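Local coordinates for protein probable porin (Pseudomonas aeruginosa, PDB 2Y0H) that probably forms a channel through the outer membrane that lets small solutes diffuse into the cell, at residues L125-L135 with T146-R156. Sequence-based numbering, arbitrary orientation.
Sequences LLPQTFDGALL and TAGQLWKSRTR
Asp131 faces both Trp151 and Lys152, which defines a classic beta bulge in the antiparallel hairpin of strands 129-137 and 143-154, neighbours in the 18-stranded barrel of this OprD-family porin. The carbonyl of Asp131 takes an almost perfectly straight bond from Trp151 N (2.7 Å to Asp131 O, 179° at the hydrogen) and a weak one from Lys152 N. With the extra residue inserted, the indole lies flat over the backbone of Gly132, whose CA sits 3.4 Å from the centroid of the six-membered ring and only 4° off its normal, a CH-pi contact.

On the face that Asp131 shares with Lys152 and Arg154, Arg154 NH1 forms a salt bridge with Asp131 OD2 (2.5 Å). The carboxylate oxygen lies in the guanidinium plane, whereas the nitrogen arrives from above the carboxylate plane. On the other face of the sheet, Leu150 CD1 makes an off-centre CH-pi contact over one face of the Phe130 ring, 4.0 Å from its centroid. Ser153 OG, anti to its backbone nitrogen (chi1 173°), accepts from Gln128 NE2 (3.1 Å), while Gln128 OE1 accepts from Asp121 N.

Beyond the strands, Leu125 CD2 lies over one face of the Arg156 guanidinium, whose NH1 is salt-bridged to Asp89. A detergent molecule touches Trp151, and the Gly132 contact helps hold the indole together with a bond from Trp151 NE1 to a lone pair of Gln149 OE1 (2.7 Å), the oxygen near the ring plane.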
ATOM      1  N   LEU A 125       0.988   7.394  10.125  1.00 33.18           N
ATOM      2  CA  LEU A 125       0.108   7.573  11.274  1.00 31.23           C
ATOM      3  C   LEU A 125      -1.339   7.268  10.927  1.00 29.25           C
ATOM      4  O   LEU A 125      -2.018   6.523  11.632  1.00 30.67           O
ATOM      5  CB  LEU A 125       0.225   8.994  11.841  1.00 31.76           C
ATOM      6  CG  LEU A 125      -0.594   9.264  13.108  1.00 37.09           C
ATOM      7  CD1 LEU A 125      -0.099   8.395  14.265  1.00 33.05           C
ATOM      8  CD2 LEU A 125      -0.587  10.755  13.499  1.00 33.64           C
ATOM      9  N   LEU A 126      -1.810   7.861   9.843  1.00 28.56           N
ATOM     10  CA  LEU A 126      -3.186   7.695   9.422  1.00 29.86           C
ATOM     11  C   LEU A 126      -3.221   7.159   8.003  1.00 27.88           C
ATOM     12  O   LEU A 126      -2.286   7.361   7.240  1.00 26.19           O
ATOM     13  CB  LEU A 126      -3.921   9.037   9.500  1.00 28.41           C
ATOM     14  CG  LEU A 126      -4.116   9.591  10.907  1.00 28.39           C
ATOM     15  CD1 LEU A 126      -4.595  11.020  10.834  1.00 31.25           C
ATOM     16  CD2 LEU A 126      -5.095   8.721  11.687  1.00 27.09           C
ATOM     17  N   PRO A 127      -4.307   6.476   7.645  1.00 29.94           N
ATOM     18  CA  PRO A 127      -4.424   6.031   6.257  1.00 30.69           C
ATOM     19  C   PRO A 127      -4.644   7.213   5.336  1.00 30.11           C
ATOM     20  O   PRO A 127      -5.355   8.154   5.689  1.00 26.74           O
ATOM     21  CB  PRO A 127      -5.678   5.159   6.275  1.00 32.19           C
ATOM     22  CG  PRO A 127      -6.496   5.718   7.409  1.00 31.93           C
ATOM     23  CD  PRO A 127      -5.501   6.153   8.447  1.00 27.43           C
ATOM     24  N   GLN A 128      -4.020   7.164   4.166  1.00 29.84           N
ATOM     25  CA  GLN A 128      -4.366   8.056   3.072  1.00 29.11           C
ATOM     26  C   GLN A 128      -5.789   7.717   2.622  1.00 27.94           C
ATOM     27  O   GLN A 128      -6.165   6.549   2.590  1.00 30.33           O
ATOM     28  CB  GLN A 128      -3.396   7.834   1.914  1.00 26.46           C
ATOM     29  CG  GLN A 128      -3.825   8.406   0.582  1.00 26.15           C
ATOM     30  CD  GLN A 128      -2.827   8.068  -0.542  1.00 29.56           C
ATOM     31  OE1 GLN A 128      -2.233   6.989  -0.557  1.00 33.11           O
ATOM     32  NE2 GLN A 128      -2.634   8.998  -1.466  1.00 30.24           N
ATOM     33  N   THR A 129      -6.581   8.724   2.275  1.00 25.40           N
ATOM     34  CA  THR A 129      -7.918   8.462   1.744  1.00 26.63           C
ATOM     35  C   THR A 129      -8.103   9.132   0.397  1.00 27.61           C
ATOM     36  O   THR A 129      -7.361  10.047   0.035  1.00 29.12           O
ATOM     37  CB  THR A 129      -9.028   8.975   2.685  1.00 28.23           C
ATOM     38  OG1 THR A 129      -8.931  10.396   2.804  1.00 25.60           O
ATOM     39  CG2 THR A 129      -8.913   8.342   4.076  1.00 29.51           C
ATOM     40  N   PHE A 130      -9.100   8.670  -0.346  1.00 28.91           N
ATOM     41  CA  PHE A 130      -9.466   9.276  -1.621  1.00 29.69           C
ATOM     42  C   PHE A 130     -10.970   9.564  -1.573  1.00 30.48           C
ATOM     43  O   PHE A 130     -11.708   8.895  -0.847  1.00 29.08           O
ATOM     44  CB  PHE A 130      -9.167   8.316  -2.786  1.00 28.25           C
ATOM     45  CG  PHE A 130      -7.697   8.123  -3.075  1.00 27.83           C
ATOM     46  CD1 PHE A 130      -6.937   7.219  -2.338  1.00 26.02           C
ATOM     47  CD2 PHE A 130      -7.080   8.833  -4.099  1.00 28.52           C
ATOM     48  CE1 PHE A 130      -5.595   7.055  -2.594  1.00 26.44           C
ATOM     49  CE2 PHE A 130      -5.733   8.659  -4.368  1.00 33.83           C
ATOM     50  CZ  PHE A 130      -4.988   7.768  -3.614  1.00 29.18           C
ATOM     51  N   ASP A 131     -11.428  10.560  -2.330  1.00 28.87           N
ATOM     52  CA  ASP A 131     -12.857  10.671  -2.610  1.00 28.10           C
ATOM     53  C   ASP A 131     -13.080  10.166  -4.021  1.00 29.35           C
ATOM     54  O   ASP A 131     -12.342  10.530  -4.940  1.00 27.38           O
ATOM     55  CB  ASP A 131     -13.364  12.106  -2.498  1.00 30.45           C
ATOM     56  CG  ASP A 131     -13.250  12.659  -1.092  1.00 36.55           C
ATOM     57  OD1 ASP A 131     -13.213  11.860  -0.135  1.00 32.06           O
ATOM     58  OD2 ASP A 131     -13.199  13.897  -0.948  1.00 41.07           O
ATOM     59  N   GLY A 132     -14.092   9.321  -4.188  1.00 26.84           N
ATOM     60  CA  GLY A 132     -14.434   8.810  -5.496  1.00 28.07           C
ATOM     61  C   GLY A 132     -15.665   7.933  -5.510  1.00 27.04           C
ATOM     62  O   GLY A 132     -16.465   7.899  -4.569  1.00 26.78           O
ATOM     63  N   ALA A 133     -15.825   7.227  -6.614  1.00 29.37           N
ATOM     64  CA  ALA A 133     -16.898   6.263  -6.751  1.00 29.61           C
ATOM     65  C   ALA A 133     -16.274   4.952  -7.225  1.00 28.33           C
ATOM     66  O   ALA A 133     -15.497   4.941  -8.183  1.00 27.81           O
ATOM     67  CB  ALA A 133     -17.937   6.768  -7.729  1.00 27.82           C
ATOM     68  N   LEU A 134     -16.594   3.863  -6.531  1.00 26.95           N
ATOM     69  CA  LEU A 134     -15.997   2.554  -6.791  1.00 28.93           C
ATOM     70  C   LEU A 134     -17.073   1.471  -6.918  1.00 30.99           C
ATOM     71  O   LEU A 134     -17.861   1.242  -5.992  1.00 25.26           O
ATOM     72  CB  LEU A 134     -15.034   2.179  -5.650  1.00 29.28           C
ATOM     73  CG  LEU A 134     -14.125   0.955  -5.813  1.00 30.63           C
ATOM     74  CD1 LEU A 134     -13.296   1.057  -7.073  1.00 28.03           C
ATOM     75  CD2 LEU A 134     -13.213   0.802  -4.583  1.00 32.51           C
ATOM     76  N   LEU A 135     -17.089   0.803  -8.064  1.00 27.91           N
ATOM     77  CA  LEU A 135     -18.055  -0.257  -8.342  1.00 31.17           C
ATOM     78  C   LEU A 135     -17.295  -1.569  -8.365  1.00 29.33           C
ATOM     79  O   LEU A 135     -16.290  -1.680  -9.058  1.00 29.21           O
ATOM     80  CB  LEU A 135     -18.720  -0.002  -9.702  1.00 33.59           C
ATOM     81  CG  LEU A 135     -19.942  -0.762 -10.249  1.00 39.09           C
ATOM     82  CD1 LEU A 135     -19.535  -2.100 -10.847  1.00 41.82           C
ATOM     83  CD2 LEU A 135     -21.071  -0.925  -9.225  1.00 33.08           C
ATOM     84  N   THR A 146     -13.922  -4.513 -11.463  1.00 30.02           N
ATOM     85  CA  THR A 146     -13.849  -3.241 -10.758  1.00 28.99           C
ATOM     86  C   THR A 146     -13.832  -2.063 -11.733  1.00 28.01           C
ATOM     87  O   THR A 146     -13.219  -2.121 -12.805  1.00 27.08           O
ATOM     88  CB  THR A 146     -12.609  -3.175  -9.849  1.00 29.16           C
ATOM     89  OG1 THR A 146     -12.628  -4.284  -8.948  1.00 33.15           O
ATOM     90  CG2 THR A 146     -12.589  -1.868  -9.043  1.00 28.64           C
ATOM     91  N   ALA A 147     -14.532  -1.004 -11.363  1.00 25.87           N
ATOM     92  CA  ALA A 147     -14.527   0.218 -12.148  1.00 29.75           C
ATOM     93  C   ALA A 147     -14.703   1.350 -11.166  1.00 30.86           C
ATOM     94  O   ALA A 147     -15.545   1.282 -10.268  1.00 28.10           O
ATOM     95  CB  ALA A 147     -15.653   0.213 -13.197  1.00 27.45           C
ATOM     96  N   GLY A 148     -13.886   2.382 -11.307  1.00 27.02           N
ATOM     97  CA  GLY A 148     -13.921   3.457 -10.345  1.00 28.68           C
ATOM     98  C   GLY A 148     -13.388   4.771 -10.871  1.00 29.08           C
ATOM     99  O   GLY A 148     -12.722   4.837 -11.898  1.00 25.62           O
ATOM    100  N   GLN A 149     -13.705   5.835 -10.153  1.00 27.63           N
ATOM    101  CA  GLN A 149     -13.102   7.108 -10.437  1.00 27.46           C
ATOM    102  C   GLN A 149     -12.793   7.774  -9.114  1.00 27.27           C
ATOM    103  O   GLN A 149     -13.656   7.854  -8.238  1.00 30.21           O
ATOM    104  CB  GLN A 149     -14.050   7.967 -11.262  1.00 26.93           C
ATOM    105  CG  GLN A 149     -13.438   9.270 -11.776  1.00 29.17           C
ATOM    106  CD  GLN A 149     -14.461  10.112 -12.523  1.00 32.35           C
ATOM    107  OE1 GLN A 149     -15.332  10.713 -11.907  1.00 33.45           O
ATOM    108  NE2 GLN A 149     -14.378  10.128 -13.854  1.00 26.85           N
ATOM    109  N   LEU A 150     -11.561   8.242  -8.967  1.00 26.85           N
ATOM    110  CA  LEU A 150     -11.162   9.016  -7.788  1.00 30.00           C
ATOM    111  C   LEU A 150     -11.010  10.484  -8.183  1.00 29.53           C
ATOM    112  O   LEU A 150     -10.479  10.787  -9.270  1.00 23.00           O
ATOM    113  CB  LEU A 150      -9.843   8.479  -7.219  1.00 26.30           C
ATOM    114  CG  LEU A 150      -9.743   6.961  -7.053  1.00 22.39           C
ATOM    115  CD1 LEU A 150      -8.385   6.616  -6.483  1.00 22.34           C
ATOM    116  CD2 LEU A 150     -10.867   6.426  -6.150  1.00 24.03           C
ATOM    117  N   TRP A 151     -11.468  11.383  -7.308  1.00 29.84           N
ATOM    118  CA  TRP A 151     -11.483  12.811  -7.611  1.00 29.04           C
ATOM    119  C   TRP A 151     -10.478  13.569  -6.756  1.00 35.13           C
ATOM    120  O   TRP A 151      -9.952  14.600  -7.175  1.00 37.52           O
ATOM    121  CB  TRP A 151     -12.879  13.413  -7.423  1.00 32.78           C
ATOM    122  CG  TRP A 151     -13.978  12.525  -7.900  1.00 31.42           C
ATOM    123  CD1 TRP A 151     -14.113  11.988  -9.149  1.00 32.42           C
ATOM    124  CD2 TRP A 151     -15.105  12.068  -7.140  1.00 30.02           C
ATOM    125  NE1 TRP A 151     -15.250  11.214  -9.208  1.00 32.75           N
ATOM    126  CE2 TRP A 151     -15.874  11.244  -7.988  1.00 30.57           C
ATOM    127  CE3 TRP A 151     -15.532  12.268  -5.824  1.00 30.62           C
ATOM    128  CZ2 TRP A 151     -17.042  10.617  -7.565  1.00 29.46           C
ATOM    129  CZ3 TRP A 151     -16.701  11.650  -5.409  1.00 30.81           C
ATOM    130  CH2 TRP A 151     -17.442  10.839  -6.277  1.00 31.78           C
ATOM    131  N   LYS A 152     -10.210  13.069  -5.554  1.00 36.21           N
ATOM    132  CA  LYS A 152      -9.197  13.701  -4.705  1.00 35.85           C
ATOM    133  C   LYS A 152      -8.481  12.773  -3.750  1.00 32.33           C
ATOM    134  O   LYS A 152      -9.021  11.762  -3.311  1.00 33.95           O
ATOM    135  CB  LYS A 152      -9.749  14.904  -3.931  1.00 38.40           C
ATOM    136  CG  LYS A 152     -11.174  14.784  -3.453  1.00 41.45           C
ATOM    137  CD  LYS A 152     -11.491  15.897  -2.453  1.00 52.11           C
ATOM    138  CE  LYS A 152     -11.130  17.274  -3.003  1.00 56.05           C
ATOM    139  NZ  LYS A 152     -11.978  17.660  -4.165  1.00 60.17           N
ATOM    140  N   SER A 153      -7.257  13.169  -3.428  1.00 31.31           N
ATOM    141  CA  SER A 153      -6.388  12.453  -2.521  1.00 35.27           C
ATOM    142  C   SER A 153      -6.203  13.307  -1.267  1.00 34.32           C
ATOM    143  O   SER A 153      -5.979  14.509  -1.376  1.00 36.38           O
ATOM    144  CB  SER A 153      -5.032  12.213  -3.200  1.00 29.43           C
ATOM    145  OG  SER A 153      -4.084  11.652  -2.298  1.00 40.03           O
ATOM    146  N   ARG A 154      -6.301  12.683  -0.091  1.00 34.42           N
ATOM    147  CA  ARG A 154      -6.105  13.371   1.198  1.00 36.83           C
ATOM    148  C   ARG A 154      -5.048  12.717   2.068  1.00 35.04           C
ATOM    149  O   ARG A 154      -5.158  11.525   2.380  1.00 33.28           O
ATOM    150  CB  ARG A 154      -7.393  13.377   2.015  1.00 32.07           C
ATOM    151  CG  ARG A 154      -8.393  14.399   1.566  1.00 42.89           C
ATOM    152  CD  ARG A 154      -9.468  14.640   2.613  1.00 43.28           C
ATOM    153  NE  ARG A 154     -10.256  15.815   2.237  1.00 49.01           N
ATOM    154  CZ  ARG A 154     -11.261  15.766   1.372  1.00 47.03           C
ATOM    155  NH1 ARG A 154     -11.594  14.598   0.837  1.00 38.37           N
ATOM    156  NH2 ARG A 154     -11.937  16.865   1.054  1.00 48.68           N
ATOM    157  N   THR A 155      -4.051  13.495   2.485  1.00 35.92           N
ATOM    158  CA  THR A 155      -3.111  13.057   3.529  1.00 41.08           C
ATOM    159  C   THR A 155      -2.892  14.149   4.577  1.00 44.86           C
ATOM    160  O   THR A 155      -3.215  15.316   4.337  1.00 45.02           O
ATOM    161  CB  THR A 155      -1.738  12.668   2.952  1.00 38.21           C
ATOM    162  OG1 THR A 155      -1.125  13.827   2.383  1.00 50.28           O
ATOM    163  CG2 THR A 155      -1.894  11.621   1.881  1.00 38.69           C
ATOM    164  N   ARG A 156      -2.331  13.764   5.727  1.00 47.53           N
ATOM    165  CA  ARG A 156      -2.023  14.695   6.823  1.00 53.73           C
ATOM    166  C   ARG A 156      -1.229  15.922   6.349  1.00 60.65           C
ATOM    167  O   ARG A 156      -0.964  16.842   7.136  1.00 65.28           O
ATOM    168  CB  ARG A 156      -1.300  13.968   7.981  1.00 59.43           C
ATOM    169  CG  ARG A 156      -1.089  14.804   9.256  1.00 60.73           C
ATOM    170  CD  ARG A 156      -0.875  13.944  10.535  1.00 56.36           C
ATOM    171  NE  ARG A 156       0.457  13.337  10.634  1.00 62.41           N
ATOM    172  CZ  ARG A 156       1.134  13.184  11.775  1.00 58.70           C
ATOM    173  NH1 ARG A 156       0.617  13.605  12.922  1.00 50.90           N
ATOM    174  NH2 ARG A 156       2.334  12.614  11.776  1.00 51.90           N
TER